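Local coordinates for protein exonuclease mut-7 homolog (Aedes aegypti, PDB 7JW2) that probably acts as a magnesium-dependent 3'-5' exoribonuclease that trims the 3' ends of Argonaute-bound microRNAs, this chain being its exonuclease domain, at residues 37-42 against 183-188; 50-55 against 170-175. All blocks are in the same frame, centred on the assembly; numbering follows the deposited sequence.

Interaction 1: residues 37-42 against 183-188; sequences ASEWKP and RYAALD. Unlike the reference sequence in segment 37-42: A37 (reference Asp).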
# COMPACT_ATOMS: atom_id res chain seq x y z
N ALA A 37 2.84 14.78 -12.70
CA ALA A 37 3.78 15.10 -13.76
C ALA A 37 4.75 13.93 -13.87
O ALA A 37 4.72 13.00 -13.06
CB ALA A 37 4.51 16.42 -13.47
N SER A 38 5.62 13.99 -14.88
CA SER A 38 6.57 12.90 -15.08
C SER A 38 7.81 13.43 -15.78
O SER A 38 7.79 14.47 -16.43
CB SER A 38 5.95 11.75 -15.87
OG SER A 38 5.59 12.13 -17.18
N GLU A 39 8.91 12.68 -15.61
CA GLU A 39 10.16 12.96 -16.29
C GLU A 39 10.61 11.72 -17.04
O GLU A 39 10.51 10.60 -16.54
CB GLU A 39 11.27 13.42 -15.32
CG GLU A 39 10.90 14.54 -14.35
CD GLU A 39 10.36 15.78 -15.03
OE1 GLU A 39 9.52 16.48 -14.41
OE2 GLU A 39 10.76 16.06 -16.19
N TRP A 40 11.18 11.94 -18.23
CA TRP A 40 11.51 10.87 -19.15
C TRP A 40 13.00 10.86 -19.44
O TRP A 40 13.65 11.91 -19.43
CB TRP A 40 10.71 11.02 -20.44
CG TRP A 40 9.24 10.84 -20.20
CD1 TRP A 40 8.39 11.73 -19.60
CD2 TRP A 40 8.46 9.69 -20.51
NE1 TRP A 40 7.12 11.20 -19.53
CE2 TRP A 40 7.14 9.94 -20.08
CE3 TRP A 40 8.75 8.46 -21.12
CZ2 TRP A 40 6.12 9.03 -20.25
CZ3 TRP A 40 7.73 7.55 -21.28
CH2 TRP A 40 6.43 7.84 -20.85
N LYS A 41 13.53 9.67 -19.68
CA LYS A 41 14.92 9.57 -20.12
C LYS A 41 15.10 10.30 -21.45
O LYS A 41 14.23 10.21 -22.32
CB LYS A 41 15.31 8.11 -20.29
CG LYS A 41 15.22 7.24 -19.06
CD LYS A 41 15.79 5.88 -19.40
CE LYS A 41 15.70 4.90 -18.25
NZ LYS A 41 16.48 3.67 -18.58
N PRO A 42 16.20 11.03 -21.64
CA PRO A 42 16.50 11.56 -22.97
C PRO A 42 16.52 10.43 -23.99
O PRO A 42 16.94 9.31 -23.68
CB PRO A 42 17.88 12.21 -22.81
CG PRO A 42 17.98 12.54 -21.36
CD PRO A 42 17.16 11.50 -20.62
N ARG A 183 14.45 18.74 -7.05
CA ARG A 183 13.67 19.92 -6.71
C ARG A 183 12.77 20.36 -7.87
O ARG A 183 11.59 20.66 -7.67
CB ARG A 183 14.61 21.06 -6.28
CG ARG A 183 15.18 20.85 -4.88
CD ARG A 183 15.62 22.15 -4.23
NE ARG A 183 16.53 22.92 -5.08
CZ ARG A 183 17.82 23.10 -4.82
NH1 ARG A 183 18.35 22.57 -3.73
NH2 ARG A 183 18.57 23.81 -5.66
N TYR A 184 13.32 20.38 -9.08
CA TYR A 184 12.53 20.72 -10.25
C TYR A 184 11.37 19.74 -10.44
O TYR A 184 10.24 20.15 -10.72
CB TYR A 184 13.43 20.76 -11.50
CG TYR A 184 12.64 20.76 -12.79
CD1 TYR A 184 12.15 21.94 -13.34
CD2 TYR A 184 12.34 19.57 -13.44
CE1 TYR A 184 11.40 21.94 -14.51
CE2 TYR A 184 11.60 19.55 -14.60
CZ TYR A 184 11.12 20.73 -15.13
OH TYR A 184 10.39 20.72 -16.28
N ALA A 185 11.65 18.44 -10.29
CA ALA A 185 10.61 17.45 -10.52
C ALA A 185 9.48 17.58 -9.51
O ALA A 185 8.30 17.46 -9.87
CB ALA A 185 11.21 16.04 -10.48
N ALA A 186 9.81 17.81 -8.24
CA ALA A 186 8.77 17.90 -7.22
C ALA A 186 7.92 19.15 -7.44
O ALA A 186 6.68 19.10 -7.33
CB ALA A 186 9.40 17.89 -5.83
N LEU A 187 8.55 20.27 -7.74
CA LEU A 187 7.80 21.50 -7.96
C LEU A 187 6.96 21.44 -9.23
O LEU A 187 5.91 22.09 -9.30
CB LEU A 187 8.76 22.69 -7.99
CG LEU A 187 8.10 24.06 -8.04
CD1 LEU A 187 7.14 24.26 -6.87
CD2 LEU A 187 9.18 25.14 -8.05
N ASP A 188 7.37 20.66 -10.24
CA ASP A 188 6.60 20.66 -11.48
C ASP A 188 5.23 20.04 -11.26
O ASP A 188 4.27 20.41 -11.94
CB ASP A 188 7.36 19.95 -12.61
CG ASP A 188 7.39 20.79 -13.89
OD1 ASP A 188 7.84 21.97 -13.83
OD2 ASP A 188 6.95 20.29 -14.94
O HOH W 1 8.61 18.33 -16.06

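Interaction 2: residues 50-55 against 170-175; sequences VSLIQL and SNWAQR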
# COMPACT_ATOMS: atom_id res chain seq x y z
N VAL A 50 10.31 5.90 -18.89
CA VAL A 50 10.03 6.80 -17.78
C VAL A 50 11.17 6.78 -16.78
O VAL A 50 11.68 5.72 -16.40
CB VAL A 50 8.72 6.40 -17.07
CG1 VAL A 50 8.35 7.43 -15.99
CG2 VAL A 50 7.59 6.28 -18.07
N SER A 51 11.55 7.97 -16.30
CA SER A 51 12.48 8.09 -15.18
C SER A 51 11.75 8.29 -13.85
O SER A 51 11.98 7.54 -12.90
CB SER A 51 13.47 9.23 -15.43
OG SER A 51 14.25 9.50 -14.27
N LEU A 52 10.88 9.30 -13.78
CA LEU A 52 10.15 9.66 -12.57
C LEU A 52 8.68 9.87 -12.91
O LEU A 52 8.35 10.33 -14.00
CB LEU A 52 10.67 10.97 -11.95
CG LEU A 52 12.11 11.02 -11.43
CD1 LEU A 52 12.40 12.42 -10.92
CD2 LEU A 52 12.32 10.00 -10.32
N ILE A 53 7.81 9.53 -11.95
CA ILE A 53 6.43 10.01 -11.92
C ILE A 53 6.23 10.73 -10.59
O ILE A 53 6.55 10.19 -9.53
CB ILE A 53 5.43 8.86 -12.09
CG1 ILE A 53 5.57 8.26 -13.49
CG2 ILE A 53 4.00 9.38 -11.89
CD1 ILE A 53 4.84 6.95 -13.63
N GLN A 54 5.73 11.97 -10.65
CA GLN A 54 5.59 12.80 -9.47
C GLN A 54 4.12 13.01 -9.14
O GLN A 54 3.34 13.40 -10.02
CB GLN A 54 6.29 14.16 -9.63
CG GLN A 54 7.76 14.13 -10.06
CD GLN A 54 7.94 14.29 -11.56
OE1 GLN A 54 8.14 13.30 -12.27
NE2 GLN A 54 7.89 15.53 -12.04
N LEU A 55 3.75 12.75 -7.89
CA LEU A 55 2.38 12.90 -7.41
C LEU A 55 2.38 13.81 -6.20
O LEU A 55 3.02 13.50 -5.19
CB LEU A 55 1.78 11.54 -7.04
CG LEU A 55 1.93 10.47 -8.12
CD1 LEU A 55 1.46 9.09 -7.66
CD2 LEU A 55 1.22 10.88 -9.40
N SER A 170 17.40 18.12 -18.45
CA SER A 170 18.58 17.52 -17.84
C SER A 170 18.59 16.01 -18.08
O SER A 170 17.66 15.43 -18.66
CB SER A 170 18.62 17.83 -16.35
OG SER A 170 17.53 17.21 -15.70
N ASN A 171 19.66 15.35 -17.63
CA ASN A 171 19.83 13.93 -17.89
C ASN A 171 19.05 13.17 -16.83
O ASN A 171 19.56 12.83 -15.76
CB ASN A 171 21.30 13.55 -17.88
CG ASN A 171 21.50 12.08 -18.14
OD1 ASN A 171 20.55 11.33 -18.33
ND2 ASN A 171 22.75 11.65 -18.13
N TRP A 172 17.78 12.88 -17.14
CA TRP A 172 16.92 12.18 -16.19
C TRP A 172 17.27 10.70 -16.04
O TRP A 172 16.70 10.03 -15.15
CB TRP A 172 15.45 12.34 -16.61
CG TRP A 172 14.98 13.75 -16.45
CD1 TRP A 172 14.74 14.66 -17.45
CD2 TRP A 172 14.77 14.45 -15.22
NE1 TRP A 172 14.38 15.88 -16.92
CE2 TRP A 172 14.36 15.77 -15.55
CE3 TRP A 172 14.83 14.07 -13.87
CZ2 TRP A 172 14.07 16.72 -14.58
CZ3 TRP A 172 14.51 15.03 -12.90
CH2 TRP A 172 14.14 16.34 -13.27
N ALA A 173 18.22 10.18 -16.82
CA ALA A 173 18.63 8.79 -16.68
C ALA A 173 19.79 8.61 -15.71
O ALA A 173 20.08 7.47 -15.33
CB ALA A 173 19.01 8.21 -18.05
N GLN A 174 20.45 9.69 -15.31
CA GLN A 174 21.58 9.53 -14.39
C GLN A 174 21.09 9.20 -12.98
O GLN A 174 20.02 9.65 -12.55
CB GLN A 174 22.45 10.78 -14.40
CG GLN A 174 21.97 11.92 -13.53
CD GLN A 174 22.68 13.22 -13.86
OE1 GLN A 174 23.73 13.21 -14.50
NE2 GLN A 174 22.11 14.34 -13.44
N ARG A 175 21.84 8.34 -12.29
CA ARG A 175 21.54 7.98 -10.92
C ARG A 175 22.82 8.04 -10.10
O ARG A 175 23.86 7.52 -10.54
CB ARG A 175 20.90 6.59 -10.83
CG ARG A 175 19.44 6.50 -11.31
CD ARG A 175 18.53 7.39 -10.48
NE ARG A 175 17.11 7.26 -10.83
CZ ARG A 175 16.54 7.89 -11.85
NH1 ARG A 175 17.29 8.67 -12.64
NH2 ARG A 175 15.25 7.75 -12.10

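Interaction 1: residues 37-42 against 183-188
Y184 meets E39 through one ring corner, CE2, which lies 3.7 Å from E39 OE1. The carboxylate and ring planes are 63° apart, and E39 OE2 sits in the ring plane at its edge. With CG anti to the backbone N (chi1 165°), the Y184 ring swings toward E39 and its OH comes 3.0 Å from the oxygen of water 1. That water also bonds E39 OE1 at 2.6 Å. A185 follows with an apolar touch, its CB 4.2 Å from E39 CG, while E39 OE1 accepts a further bond from Q54 NE2. The pattern fits the DEDDy exonucleases of the RNase H-like fold: E39 and the reference aspartate at position 37, alanine in this chain, make up the DxE motif, and Y184 and D188 match YxxxD. The family's acidic residues bind two metal ions, a probable role for E39 and D188, whereas A37 has no carboxylate to offer. Strand and helix run roughly antiparallel, their segment axes 8.3 Å apart at closest and 147° between directions. One turn past Y184, D188 OD2 lies 2.8 Å from water 1, placed to accept from it, though this water has more acceptors in reach than protons. D188 O is 4.3 Å from A37 CB.

Interaction 2: residues 50-55 against 170-175
S51 is gripped twice by the 170-175 loop: its OG donates to W172 O at 2.7 Å and accepts from R175 NH2 at 3.0 Å. The second bond is nearly straight, 168° at the hydrogen, with OG in the guanidinium plane. Having OG anti to the backbone N (chi1 171°) aims the hydroxyl at the loop, where both partners lie. W172 O takes a second donor, R175 NH1 at 2.9 Å, which approaches from the opposite face of the carbonyl plane. R175 NH1 also gives to Q174 O at 2.9 Å, and R175 NE pairs with D65 in a salt bridge, so several bonds limit rotation of the guanidinium. Within the loop, N171 OD1 accepts from A173 N at 3.0 Å, an Asx turn at the start of a type I turn, and W172 NE1 is satisfied by Q168 O. The apolar share falls to L52, whose CD1 lies 3.9 Å from W172 CZ3, the two side chains crossing at about a right angle. S51 and L52 form a classic beta bulge opposite E39 of strand 33-40; W172 reaches that strand as well as A185 of helix 179-205, and R175 packs on helix 66-69.

In the fold
Both contacts are buried on the same side of the chain's centre, their own centres about 6 Å apart, and they lean on adjacent antiparallel strands, 33-40 and 50-56. Backbone pairing joins them directly, with A37 O 2.8 Å from Q54 N. Q54 NE2 also bonds A185 O, tying strand 50-56 to helix 179-205. Interaction 1, about 10 Å from the chain centre, sets strand against helix with no direct hydrogen bond between segments 37-42 and 183-188; a shared water bridges their polar groups at the probable catalytic site. Interaction 2, about 14 Å out, sets strand against loop through direct bonds, and its partly exposed R175 lies at the margin.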